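Local coordinates for hypothetical protein PAE2307 (Pyrobaculum aerophilum, PDB 1WVQ), which probably belongs to a family of adenosine-specific kinases and is phosphorylated in the crystal, its physiological role not being firmly established, at residues Lys7-Asp12 against Glu130-Val135; Glu37-Ser42 against Val46-Ala51; Ala51-Ser56 against Asp76-Ile81; Arg71-Asp76 against Val88-Asn93. One frame throughout, in Å; residues are numbered along the deposited sequence.

Contact 1 (Lys7-Asp12 against Glu130-Val135)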
loop_
_atom_site.group_PDB
_atom_site.type_symbol
_atom_site.label_atom_id
_atom_site.label_comp_id
_atom_site.label_asym_id
_atom_site.label_seq_id
_atom_site.Cartn_x
_atom_site.Cartn_y
_atom_site.Cartn_z
ATOM N N LYS A 7 -24.916 22.140 -16.805
ATOM C CA LYS A 7 -25.845 21.176 -17.385
ATOM C C LYS A 7 -25.475 19.738 -17.033
ATOM O O LYS A 7 -24.320 19.341 -17.161
ATOM C CB LYS A 7 -25.875 21.319 -18.907
ATOM C CG LYS A 7 -26.782 22.436 -19.426
ATOM C CD LYS A 7 -26.069 23.768 -19.619
ATOM C CE LYS A 7 -27.039 24.806 -20.192
ATOM N NZ LYS A 7 -26.390 26.091 -20.590
ATOM N N PHE A 8 -26.462 18.963 -16.598
ATOM C CA PHE A 8 -26.245 17.563 -16.242
ATOM C C PHE A 8 -26.708 16.627 -17.352
ATOM O O PHE A 8 -27.801 16.787 -17.901
ATOM C CB PHE A 8 -26.982 17.234 -14.944
ATOM C CG PHE A 8 -26.470 17.987 -13.760
ATOM C CD1 PHE A 8 -25.193 17.746 -13.270
ATOM C CD2 PHE A 8 -27.255 18.958 -13.143
ATOM C CE1 PHE A 8 -24.705 18.452 -12.183
ATOM C CE2 PHE A 8 -26.777 19.674 -12.049
ATOM C CZ PHE A 8 -25.499 19.425 -11.569
ATOM N N GLU A 9 -25.860 15.650 -17.669
ATOM C CA GLU A 9 -26.105 14.652 -18.709
ATOM C C GLU A 9 -25.964 13.251 -18.113
ATOM O O GLU A 9 -25.180 13.045 -17.183
ATOM C CB GLU A 9 -25.054 14.769 -19.816
ATOM C CG GLU A 9 -25.437 15.515 -21.076
ATOM C CD GLU A 9 -24.290 15.532 -22.085
ATOM O OE1 GLU A 9 -23.742 14.447 -22.399
ATOM O OE2 GLU A 9 -23.934 16.624 -22.571
ATOM N N LEU A 10 -26.715 12.296 -18.662
ATOM C CA LEU A 10 -26.639 10.904 -18.221
ATOM C C LEU A 10 -26.070 10.059 -19.356
ATOM O O LEU A 10 -26.544 10.131 -20.490
ATOM C CB LEU A 10 -28.019 10.358 -17.835
ATOM C CG LEU A 10 -28.683 10.848 -16.549
ATOM C CD1 LEU A 10 -29.967 10.055 -16.321
ATOM C CD2 LEU A 10 -27.741 10.662 -15.376
ATOM N N ILE A 11 -25.052 9.259 -19.056
ATOM C CA ILE A 11 -24.438 8.411 -20.068
ATOM C C ILE A 11 -24.667 6.950 -19.707
ATOM O O ILE A 11 -24.281 6.509 -18.630
ATOM C CB ILE A 11 -22.914 8.662 -20.156
ATOM C CG1 ILE A 11 -22.632 10.121 -20.535
ATOM C CG2 ILE A 11 -22.288 7.706 -21.158
ATOM C CD1 ILE A 11 -23.156 10.534 -21.897
ATOM N N ASP A 12 -25.305 6.196 -20.595
ATOM C CA ASP A 12 -25.548 4.795 -20.312
ATOM C C ASP A 12 -24.295 4.011 -20.659
ATOM O O ASP A 12 -23.708 4.209 -21.721
ATOM C CB ASP A 12 -26.718 4.262 -21.131
ATOM C CG ASP A 12 -27.029 2.818 -20.806
ATOM O OD1 ASP A 12 -27.485 2.549 -19.672
ATOM O OD2 ASP A 12 -26.799 1.947 -21.675
ATOM N N GLU A 130 -16.976 22.245 -24.154
ATOM C CA GLU A 130 -15.890 21.279 -24.042
ATOM C C GLU A 130 -15.192 21.212 -22.676
ATOM O O GLU A 130 -14.014 20.867 -22.577
ATOM C CB GLU A 130 -14.889 21.514 -25.183
ATOM C CG GLU A 130 -15.498 21.122 -26.538
ATOM C CD GLU A 130 -14.651 21.464 -27.749
ATOM O OE1 GLU A 130 -13.428 21.651 -27.617
ATOM O OE2 GLU A 130 -15.229 21.523 -28.854
ATOM N N ARG A 131 -15.945 21.534 -21.627
ATOM C CA ARG A 131 -15.452 21.479 -20.252
ATOM C C ARG A 131 -16.447 20.618 -19.474
ATOM O O ARG A 131 -17.490 21.105 -19.031
ATOM C CB ARG A 131 -15.381 22.879 -19.637
ATOM C CG ARG A 131 -14.412 23.838 -20.328
ATOM C CD ARG A 131 -12.988 23.317 -20.320
ATOM N NE ARG A 131 -12.505 23.026 -18.975
ATOM C CZ ARG A 131 -12.262 23.942 -18.041
ATOM N NH1 ARG A 131 -12.454 25.235 -18.290
ATOM N NH2 ARG A 131 -11.813 23.557 -16.851
ATOM N N ARG A 132 -16.116 19.338 -19.312
ATOM C CA ARG A 132 -16.983 18.382 -18.631
ATOM C C ARG A 132 -16.296 17.620 -17.497
ATOM O O ARG A 132 -15.079 17.437 -17.501
ATOM C CB ARG A 132 -17.531 17.384 -19.660
ATOM C CG ARG A 132 -18.398 18.029 -20.739
ATOM C CD ARG A 132 -18.416 17.203 -22.023
ATOM N NE ARG A 132 -19.030 15.885 -21.860
ATOM C CZ ARG A 132 -20.338 15.653 -21.892
ATOM N NH1 ARG A 132 -21.186 16.659 -22.083
ATOM N NH2 ARG A 132 -20.802 14.416 -21.742
ATOM N N GLY A 133 -17.093 17.176 -16.530
ATOM C CA GLY A 133 -16.559 16.432 -15.406
ATOM C C GLY A 133 -17.581 15.434 -14.896
ATOM O O GLY A 133 -18.786 15.608 -15.094
ATOM N N VAL A 134 -17.105 14.384 -14.237
ATOM C CA VAL A 134 -17.992 13.361 -13.702
ATOM C C VAL A 134 -18.539 13.748 -12.334
ATOM O O VAL A 134 -17.781 13.998 -11.399
ATOM C CB VAL A 134 -17.259 12.004 -13.584
ATOM C CG1 VAL A 134 -18.149 10.983 -12.887
ATOM C CG2 VAL A 134 -16.869 11.506 -14.965
ATOM N N VAL A 135 -19.862 13.795 -12.228
ATOM C CA VAL A 135 -20.527 14.132 -10.974
ATOM C C VAL A 135 -20.650 12.879 -10.116
ATOM O O VAL A 135 -20.440 12.919 -8.905
ATOM C CB VAL A 135 -21.945 14.704 -11.224
ATOM C CG1 VAL A 135 -22.709 14.824 -9.906
ATOM C CG2 VAL A 135 -21.842 16.058 -11.904
#
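A two-pronged salt bridge between Glu9 and Arg132, with a small apolar touch between Phe8 and Val135 beside it, links the two outer strands of a three-stranded antiparallel sheet, 7-13 and 131-139, across the strand that separates them. Arg132 presents the end of its guanidinium group. NH1 bonds to Glu9 OE2 at 2.8 Å and NH2 to Glu9 OE1 at 3.0 Å, both bonds nearly straight. Both oxygens lie close to the guanidinium plane, yet the carboxylate is turned 44° against it, and each oxygen is met from above the carboxylate plane. A bend at chi3 (64°) swings the arginine's end toward the other strand, whereas Glu9 runs extended beyond CG. The Phe8 ring offers its edge to Val135, with CE1 3.7 Å from CG2. Arg132 has further partners: NH1 also pairs with Glu126 on the middle strand, and NE donates to Ile81 O at the end of helix 68-81, which probably helps to fix the rotation of the guanidinium. Strand 120-128 runs between the two segments, hydrogen-bonded to both; Phe8 meets Phe8 of two neighbouring subunits edge-to-face, while Ile11 packs on helix 68-81.

Contact 2 (Glu37-Ser42 against Val46-Ala51); sequences EALVTS and VKFGIA
Phe48 receives two residues of helix 31-40 on its ring, a compact example of a helix packing on the strand that follows it. Leu39 passes its CB over one face of the ring and brings CD1 to 3.7 Å from Phe48 CD2. Val40 comes in obliquely at the far end, where its CG1 lies 3.3 Å from Phe48 CZ and 3.4 Å from CE1, a tight fit. Nearer the turn, Val46 reaches toward the helix backbone, and its CG1 stands 3.6 Å from Leu39 O. At the other end, Leu39 CD1 just approaches Ile50 CB.

The ring is placed by a chi1 of 61°, which sets CG between the backbone N and the carbonyl carbon. Around this first shell, side chains of the turn that follows the helix bond back to carbonyls of its last turn: Thr41 OG1 bonds to Glu37 O, which Thr41 N reaches from the opposite face of the carbonyl plane, and Ser42 OG meets Ala38 O at 2.6 Å. Strand 47-53 is held in its sheet by strand 87-92, while Val99 of helix 96-104 also packs on Leu39. With no hydrogen bond between the segments, the contact is held by apolar packing, and the polar bonds lie within the helix end itself, not across the contact.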
loop_
_atom_site.group_PDB
_atom_site.type_symbol
_atom_site.label_atom_id
_atom_site.label_comp_id
_atom_site.label_asym_id
_atom_site.label_seq_id
_atom_site.Cartn_x
_atom_site.Cartn_y
_atom_site.Cartn_z
ATOM N N GLU A 37 -0.036 -1.796 -17.925
ATOM C CA GLU A 37 0.867 -2.643 -17.157
ATOM C C GLU A 37 0.215 -3.245 -15.924
ATOM O O GLU A 37 0.418 -4.419 -15.617
ATOM C CB GLU A 37 2.117 -1.847 -16.776
ATOM C CG GLU A 37 3.013 -1.563 -17.976
ATOM C CD GLU A 37 4.313 -0.892 -17.599
ATOM O OE1 GLU A 37 4.887 -1.250 -16.555
ATOM O OE2 GLU A 37 4.773 -0.019 -18.361
ATOM N N ALA A 38 -0.579 -2.446 -15.223
ATOM C CA ALA A 38 -1.260 -2.921 -14.027
ATOM C C ALA A 38 -2.159 -4.107 -14.374
ATOM O O ALA A 38 -2.253 -5.074 -13.618
ATOM C CB ALA A 38 -2.087 -1.791 -13.422
ATOM N N LEU A 39 -2.810 -4.030 -15.529
ATOM C CA LEU A 39 -3.705 -5.095 -15.955
ATOM C C LEU A 39 -2.980 -6.357 -16.419
ATOM O O LEU A 39 -3.239 -7.442 -15.902
ATOM C CB LEU A 39 -4.634 -4.583 -17.063
ATOM C CG LEU A 39 -5.583 -3.456 -16.638
ATOM C CD1 LEU A 39 -6.217 -2.829 -17.868
ATOM C CD2 LEU A 39 -6.657 -3.993 -15.702
ATOM N N VAL A 40 -2.057 -6.219 -17.370
ATOM C CA VAL A 40 -1.347 -7.386 -17.894
ATOM C C VAL A 40 -0.491 -8.139 -16.884
ATOM O O VAL A 40 -0.273 -9.340 -17.035
ATOM C CB VAL A 40 -0.453 -7.025 -19.121
ATOM C CG1 VAL A 40 -1.279 -6.346 -20.186
ATOM C CG2 VAL A 40 0.722 -6.146 -18.702
ATOM N N THR A 41 -0.011 -7.452 -15.850
ATOM C CA THR A 41 0.828 -8.100 -14.845
ATOM C C THR A 41 0.025 -8.637 -13.662
ATOM O O THR A 41 0.588 -9.234 -12.745
ATOM C CB THR A 41 1.918 -7.136 -14.308
ATOM O OG1 THR A 41 1.301 -6.002 -13.687
ATOM C CG2 THR A 41 2.812 -6.663 -15.439
ATOM N N SER A 42 -1.286 -8.433 -13.690
ATOM C CA SER A 42 -2.145 -8.898 -12.607
ATOM C C SER A 42 -2.700 -10.299 -12.817
ATOM O O SER A 42 -2.756 -11.079 -11.874
ATOM C CB SER A 42 -3.329 -7.948 -12.400
ATOM O OG SER A 42 -2.936 -6.765 -11.729
ATOM N N VAL A 46 -5.866 -12.300 -18.801
ATOM C CA VAL A 46 -6.790 -11.178 -18.882
ATOM C C VAL A 46 -6.905 -10.585 -20.285
ATOM O O VAL A 46 -5.914 -10.449 -21.001
ATOM C CB VAL A 46 -6.391 -10.040 -17.888
ATOM C CG1 VAL A 46 -5.034 -9.438 -18.273
ATOM C CG2 VAL A 46 -7.480 -8.957 -17.867
ATOM N N LYS A 47 -8.137 -10.280 -20.682
ATOM C CA LYS A 47 -8.397 -9.640 -21.964
ATOM C C LYS A 47 -8.932 -8.278 -21.554
ATOM O O LYS A 47 -9.754 -8.177 -20.645
ATOM C CB LYS A 47 -9.435 -10.413 -22.774
ATOM C CG LYS A 47 -8.951 -11.783 -23.228
ATOM C CD LYS A 47 -7.664 -11.677 -24.037
ATOM C CE LYS A 47 -7.179 -13.052 -24.504
ATOM N NZ LYS A 47 -5.807 -13.006 -25.076
ATOM N N PHE A 48 -8.477 -7.221 -22.211
ATOM C CA PHE A 48 -8.913 -5.898 -21.793
ATOM C C PHE A 48 -8.783 -4.824 -22.855
ATOM O O PHE A 48 -8.145 -5.009 -23.893
ATOM C CB PHE A 48 -8.070 -5.459 -20.597
ATOM C CG PHE A 48 -6.606 -5.375 -20.913
ATOM C CD1 PHE A 48 -5.815 -6.523 -20.918
ATOM C CD2 PHE A 48 -6.038 -4.169 -21.313
ATOM C CE1 PHE A 48 -4.482 -6.474 -21.327
ATOM C CE2 PHE A 48 -4.704 -4.105 -21.726
ATOM C CZ PHE A 48 -3.925 -5.263 -21.733
ATOM N N GLY A 49 -9.393 -3.687 -22.545
ATOM C CA GLY A 49 -9.332 -2.514 -23.388
ATOM C C GLY A 49 -9.259 -1.370 -22.395
ATOM O O GLY A 49 -10.016 -1.349 -21.429
ATOM N N ILE A 50 -8.325 -0.447 -22.594
ATOM C CA ILE A 50 -8.206 0.695 -21.693
ATOM C C ILE A 50 -8.096 1.971 -22.518
ATOM O O ILE A 50 -7.358 2.027 -23.501
ATOM C CB ILE A 50 -6.980 0.545 -20.714
ATOM C CG1 ILE A 50 -6.869 1.776 -19.800
ATOM C CG2 ILE A 50 -5.707 0.281 -21.492
ATOM C CD1 ILE A 50 -6.045 2.932 -20.357
ATOM N N ALA A 51 -8.873 2.978 -22.135
ATOM C CA ALA A 51 -8.859 4.262 -22.827
ATOM C C ALA A 51 -8.760 5.375 -21.790
ATOM O O ALA A 51 -9.342 5.281 -20.710
ATOM C CB ALA A 51 -10.121 4.419 -23.669
#

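Contact 3 (Ala51-Ser56 against Asp76-Ile81)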
loop_
_atom_site.group_PDB
_atom_site.type_symbol
_atom_site.label_atom_id
_atom_site.label_comp_id
_atom_site.label_asym_id
_atom_site.label_seq_id
_atom_site.Cartn_x
_atom_site.Cartn_y
_atom_site.Cartn_z
ATOM N N ALA A 51 -8.873 2.978 -22.135
ATOM C CA ALA A 51 -8.859 4.262 -22.827
ATOM C C ALA A 51 -8.760 5.375 -21.790
ATOM O O ALA A 51 -9.342 5.281 -20.710
ATOM C CB ALA A 51 -10.121 4.419 -23.669
ATOM N N PHE A 52 -8.018 6.425 -22.127
ATOM C CA PHE A 52 -7.803 7.556 -21.227
ATOM C C PHE A 52 -8.000 8.883 -21.953
ATOM O O PHE A 52 -7.474 9.081 -23.045
ATOM C CB PHE A 52 -6.383 7.479 -20.656
ATOM C CG PHE A 52 -5.942 8.716 -19.918
ATOM C CD1 PHE A 52 -6.531 9.077 -18.714
ATOM C CD2 PHE A 52 -4.901 9.495 -20.414
ATOM C CE1 PHE A 52 -6.087 10.196 -18.009
ATOM C CE2 PHE A 52 -4.448 10.618 -19.720
ATOM C CZ PHE A 52 -5.038 10.968 -18.515
ATOM N N CYS A 53 -8.754 9.789 -21.337
ATOM C CA CYS A 53 -9.012 11.096 -21.931
ATOM C C CYS A 53 -7.936 12.123 -21.587
ATOM O O CYS A 53 -7.968 12.727 -20.519
ATOM C CB CYS A 53 -10.371 11.631 -21.472
ATOM S SG CYS A 53 -11.781 10.714 -22.116
ATOM N N GLU A 54 -6.981 12.305 -22.493
ATOM C CA GLU A 54 -5.927 13.295 -22.305
ATOM C C GLU A 54 -6.674 14.629 -22.293
ATOM O O GLU A 54 -7.406 14.936 -23.231
ATOM C CB GLU A 54 -4.942 13.219 -23.474
ATOM C CG GLU A 54 -3.926 14.338 -23.518
ATOM C CD GLU A 54 -2.981 14.209 -24.699
ATOM O OE1 GLU A 54 -3.425 13.759 -25.774
ATOM O OE2 GLU A 54 -1.796 14.575 -24.555
ATOM N N ALA A 55 -6.490 15.418 -21.237
ATOM C CA ALA A 55 -7.226 16.673 -21.098
ATOM C C ALA A 55 -6.574 17.950 -21.610
ATOM O O ALA A 55 -7.186 19.018 -21.543
ATOM C CB ALA A 55 -7.644 16.859 -19.644
ATOM N N SER A 56 -5.344 17.846 -22.101
ATOM C CA SER A 56 -4.630 18.995 -22.649
ATOM C C SER A 56 -3.815 18.495 -23.841
ATOM O O SER A 56 -3.998 17.364 -24.278
ATOM C CB SER A 56 -3.721 19.631 -21.588
ATOM O OG SER A 56 -2.765 18.711 -21.093
ATOM N N ASP A 76 -15.174 4.123 -27.008
ATOM C CA ASP A 76 -16.498 4.699 -27.187
ATOM C C ASP A 76 -17.051 5.330 -25.917
ATOM O O ASP A 76 -17.653 6.399 -25.973
ATOM C CB ASP A 76 -17.478 3.653 -27.730
ATOM C CG ASP A 76 -17.149 3.238 -29.158
ATOM O OD1 ASP A 76 -16.430 4.000 -29.841
ATOM O OD2 ASP A 76 -17.614 2.160 -29.601
ATOM N N LEU A 77 -16.840 4.693 -24.769
ATOM C CA LEU A 77 -17.349 5.268 -23.536
ATOM C C LEU A 77 -16.613 6.568 -23.208
ATOM O O LEU A 77 -17.216 7.513 -22.697
ATOM C CB LEU A 77 -17.225 4.278 -22.371
ATOM C CG LEU A 77 -17.929 4.737 -21.084
ATOM C CD1 LEU A 77 -19.410 4.976 -21.367
ATOM C CD2 LEU A 77 -17.764 3.689 -19.994
ATOM N N CYS A 78 -15.313 6.614 -23.493
ATOM C CA CYS A 78 -14.537 7.826 -23.238
ATOM C C CYS A 78 -15.064 8.968 -24.102
ATOM O O CYS A 78 -15.161 10.106 -23.648
ATOM C CB CYS A 78 -13.050 7.602 -23.538
ATOM S SG CYS A 78 -12.117 6.883 -22.159
ATOM N N LYS A 79 -15.407 8.660 -25.348
ATOM C CA LYS A 79 -15.936 9.668 -26.262
ATOM C C LYS A 79 -17.296 10.184 -25.808
ATOM O O LYS A 79 -17.602 11.363 -25.979
ATOM C CB LYS A 79 -16.045 9.092 -27.675
ATOM C CG LYS A 79 -14.697 8.848 -28.335
ATOM C CD LYS A 79 -14.810 8.024 -29.612
ATOM C CE LYS A 79 -15.528 8.765 -30.723
ATOM N NZ LYS A 79 -15.598 7.940 -31.967
ATOM N N LYS A 80 -18.113 9.307 -25.229
ATOM C CA LYS A 80 -19.433 9.714 -24.759
ATOM C C LYS A 80 -19.353 10.527 -23.467
ATOM O O LYS A 80 -20.037 11.546 -23.320
ATOM C CB LYS A 80 -20.324 8.491 -24.545
ATOM C CG LYS A 80 -20.560 7.674 -25.802
ATOM C CD LYS A 80 -21.644 6.633 -25.584
ATOM C CE LYS A 80 -21.610 5.566 -26.674
ATOM N NZ LYS A 80 -21.625 6.146 -28.046
ATOM N N ILE A 81 -18.533 10.072 -22.524
ATOM C CA ILE A 81 -18.375 10.787 -21.261
ATOM C C ILE A 81 -17.717 12.128 -21.588
ATOM O O ILE A 81 -18.117 13.174 -21.070
ATOM C CB ILE A 81 -17.511 9.969 -20.266
ATOM C CG1 ILE A 81 -18.295 8.730 -19.807
ATOM C CG2 ILE A 81 -17.124 10.830 -19.069
ATOM C CD1 ILE A 81 -17.503 7.795 -18.890
#
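Cys78, on the face of helix 68-81 turned to the sheet, meets strand 47-53 with each atom of its short side chain. Its CB lies 3.6 Å from Cys53 SG, so that the sulfur of one cysteine rests against the methylene of the other. From there the chain turns back beside the backbone N (chi1 -85°), which directs SG along the strand toward Ala51. The sulfur comes within 3.5 Å of Ala51 CB and equally near Ala51 O; Phe52 N is farther off, at 4.1 Å. The contact between the cysteines is therefore one-sided, and the two sulfurs make no disulfide.

This is helix-on-sheet packing in an alpha/beta domain. Helix 68-81 lies on one face of the five-stranded antiparallel sheet; the axis of its 76-81 segment passes 8.2 Å from that of strand segment 51-53 and runs nearly in the same direction, 21° apart. Ala51 and Cys53 point to the helix, and Phe52 between them turns to the other face, where it packs on Phe87 and Ala26. The small side chains at 51, 53 and 78 suit this close approach.

Val88 and Val61, on the strands flanking 47-53, also touch Cys78. Beyond Cys53 the strand gives way to a loop, and there Ala55 N and Ser56 OG hydrogen-bond to phosphate oxygens of the phosphohistidine at position 85.

Contact 4 (Arg71-Asp76 against Val88-Asn93); sequences RNLAID and VIYIRN
Val88 opens the contact against Ala74, the point where the two backbones come nearest, with CA atoms 5.4 Å apart. Its CB lies 4.0 Å from Ala74 O and its CG1 at a like distance from Ala74 CA, while the carbonyl of Val88 faces the alanine methyl. Ile89 turns to the other side of the sheet, where it packs on Ile50 and Ile22.

Tyr90 brings its ring back to the helix. Leu73 CB sits over one face in a CH-pi contact, 3.8 Å from the ring centroid and 14° off the normal, displaced toward the rim. Ala74 N approaches CD1 obliquely at 3.6 Å, and CE1 comes 3.5 Å from Leu73 O. With CG beside its own backbone N (chi1 -85°), the ring lies along the helix backbone. At its end, OH is hydrogen-bonded to Pro14 O and also accepts from a water, at 2.9 Å; the same water donates to Leu73 O at 2.7 Å and so joins the phenol to the helix.

Farther on, Ile91 packs on Phe48, and Arg92 forms a salt bridge with Glu69, one turn before Leu73 in helix 68-81. The axes of helix segment 71-76 and strand 88-92 run roughly antiparallel, at 155°, within a beta-alpha-beta crossover: helix 68-81 joins the parallel strands 60-65 and 87-92, skipping over strand 47-53 between them.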
loop_
_atom_site.group_PDB
_atom_site.type_symbol
_atom_site.label_atom_id
_atom_site.label_comp_id
_atom_site.label_asym_id
_atom_site.label_seq_id
_atom_site.Cartn_x
_atom_site.Cartn_y
_atom_site.Cartn_z
ATOM N N ARG A 71 -11.311 -2.859 -26.613
ATOM C CA ARG A 71 -10.651 -1.591 -26.906
ATOM C C ARG A 71 -11.706 -0.590 -27.363
ATOM O O ARG A 71 -11.760 0.537 -26.871
ATOM C CB ARG A 71 -9.600 -1.756 -28.018
ATOM C CG ARG A 71 -8.882 -0.453 -28.401
ATOM C CD ARG A 71 -8.281 -0.506 -29.808
ATOM N NE ARG A 71 -7.226 -1.503 -29.942
ATOM C CZ ARG A 71 -5.989 -1.369 -29.471
ATOM N NH1 ARG A 71 -5.624 -0.267 -28.828
ATOM N NH2 ARG A 71 -5.110 -2.349 -29.638
ATOM N N ASN A 72 -12.556 -1.007 -28.295
ATOM C CA ASN A 72 -13.583 -0.116 -28.820
ATOM C C ASN A 72 -14.651 0.270 -27.808
ATOM O O ASN A 72 -15.179 1.380 -27.856
ATOM C CB ASN A 72 -14.213 -0.719 -30.073
ATOM C CG ASN A 72 -13.231 -0.789 -31.221
ATOM O OD1 ASN A 72 -12.467 0.152 -31.445
ATOM N ND2 ASN A 72 -13.242 -1.897 -31.955
ATOM N N LEU A 73 -14.961 -0.637 -26.890
ATOM C CA LEU A 73 -15.944 -0.344 -25.858
ATOM C C LEU A 73 -15.370 0.750 -24.962
ATOM O O LEU A 73 -16.063 1.695 -24.599
ATOM C CB LEU A 73 -16.245 -1.602 -25.036
ATOM C CG LEU A 73 -17.311 -2.525 -25.640
ATOM C CD1 LEU A 73 -17.282 -3.869 -24.950
ATOM C CD2 LEU A 73 -18.681 -1.874 -25.501
ATOM N N ALA A 74 -14.089 0.630 -24.624
ATOM C CA ALA A 74 -13.438 1.623 -23.772
ATOM C C ALA A 74 -13.343 2.985 -24.464
ATOM O O ALA A 74 -13.644 4.016 -23.863
ATOM C CB ALA A 74 -12.045 1.138 -23.373
ATOM N N ILE A 75 -12.919 2.984 -25.725
ATOM C CA ILE A 75 -12.803 4.219 -26.485
ATOM C C ILE A 75 -14.162 4.897 -26.631
ATOM O O ILE A 75 -14.293 6.105 -26.409
ATOM C CB ILE A 75 -12.247 3.959 -27.897
ATOM C CG1 ILE A 75 -10.796 3.477 -27.808
ATOM C CG2 ILE A 75 -12.333 5.236 -28.730
ATOM C CD1 ILE A 75 -10.202 3.063 -29.151
ATOM N N ASP A 76 -15.174 4.123 -27.008
ATOM C CA ASP A 76 -16.498 4.699 -27.187
ATOM C C ASP A 76 -17.051 5.330 -25.917
ATOM O O ASP A 76 -17.653 6.399 -25.973
ATOM C CB ASP A 76 -17.478 3.653 -27.730
ATOM C CG ASP A 76 -17.149 3.238 -29.158
ATOM O OD1 ASP A 76 -16.430 4.000 -29.841
ATOM O OD2 ASP A 76 -17.614 2.160 -29.601
ATOM N N VAL A 88 -11.323 4.583 -18.767
ATOM C CA VAL A 88 -12.290 3.489 -18.802
ATOM C C VAL A 88 -11.563 2.189 -19.096
ATOM O O VAL A 88 -10.707 2.139 -19.978
ATOM C CB VAL A 88 -13.358 3.702 -19.913
ATOM C CG1 VAL A 88 -14.301 2.502 -19.967
ATOM C CG2 VAL A 88 -14.146 4.978 -19.649
ATOM N N ILE A 89 -11.911 1.144 -18.354
ATOM C CA ILE A 89 -11.308 -0.168 -18.536
ATOM C C ILE A 89 -12.409 -1.214 -18.645
ATOM O O ILE A 89 -13.333 -1.231 -17.839
ATOM C CB ILE A 89 -10.424 -0.571 -17.325
ATOM C CG1 ILE A 89 -9.248 0.394 -17.171
ATOM C CG2 ILE A 89 -9.917 -2.006 -17.504
ATOM C CD1 ILE A 89 -8.504 0.228 -15.858
ATOM N N TYR A 90 -12.318 -2.063 -19.662
ATOM C CA TYR A 90 -13.257 -3.170 -19.825
ATOM C C TYR A 90 -12.391 -4.423 -19.748
ATOM O O TYR A 90 -11.354 -4.514 -20.417
ATOM C CB TYR A 90 -13.985 -3.126 -21.177
ATOM C CG TYR A 90 -15.221 -2.248 -21.208
ATOM C CD1 TYR A 90 -15.137 -0.901 -21.547
ATOM C CD2 TYR A 90 -16.484 -2.780 -20.935
ATOM C CE1 TYR A 90 -16.278 -0.098 -21.622
ATOM C CE2 TYR A 90 -17.633 -1.984 -21.007
ATOM C CZ TYR A 90 -17.521 -0.646 -21.357
ATOM O OH TYR A 90 -18.656 0.132 -21.488
ATOM N N ILE A 91 -12.808 -5.381 -18.924
ATOM C CA ILE A 91 -12.054 -6.616 -18.760
ATOM C C ILE A 91 -12.881 -7.890 -18.864
ATOM O O ILE A 91 -14.048 -7.932 -18.466
ATOM C CB ILE A 91 -11.332 -6.683 -17.389
ATOM C CG1 ILE A 91 -12.309 -6.335 -16.263
ATOM C CG2 ILE A 91 -10.109 -5.781 -17.387
ATOM C CD1 ILE A 91 -11.755 -6.618 -14.875
ATOM N N ARG A 92 -12.232 -8.919 -19.400
ATOM C CA ARG A 92 -12.788 -10.261 -19.544
ATOM C C ARG A 92 -11.703 -11.192 -19.005
ATOM O O ARG A 92 -10.514 -10.853 -19.032
ATOM C CB ARG A 92 -13.040 -10.620 -21.013
ATOM C CG ARG A 92 -14.292 -10.042 -21.647
ATOM C CD ARG A 92 -14.396 -10.548 -23.092
ATOM N NE ARG A 92 -15.495 -9.940 -23.841
ATOM C CZ ARG A 92 -16.779 -10.261 -23.708
ATOM N NH1 ARG A 92 -17.159 -11.199 -22.846
ATOM N NH2 ARG A 92 -17.689 -9.633 -24.444
ATOM N N ASN A 93 -12.115 -12.356 -18.517
ATOM C CA ASN A 93 -11.200 -13.367 -17.991
ATOM C C ASN A 93 -10.415 -12.896 -16.782
ATOM O O ASN A 93 -9.288 -13.330 -16.535
ATOM C CB ASN A 93 -10.263 -13.830 -19.101
ATOM C CG ASN A 93 -11.025 -14.268 -20.328
ATOM O OD1 ASN A 93 -11.944 -15.090 -20.240
ATOM N ND2 ASN A 93 -10.665 -13.713 -21.481
HETATM O O HOH W 1 -18.726 1.455 -24.049
#

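In the fold
Contacts 2, 3 and 4 all build on one antiparallel sheet, in which strands 47-53 and 87-92 are neighbours; Ala51 O to Val88 N, 2.9 Å, is one of the bonds between them. Contacts 3 and 4 share helix 68-81, lie about 12 Å apart between centres and meet where Cys78 SG packs on Val88 CG2. Contact 2 lies on the opposite face of that sheet, its centre about 10 Å from that of contact 4. Contact 1 belongs to the separate three-stranded sheet, with its centre about 26 Å from that of contact 2, but touches contact 3 where Ile11 CD1 lies 3.6 Å from Lys80 O. In contact 3, segment 51-56 runs on into the loop that bonds the phosphate of the phosphohistidine.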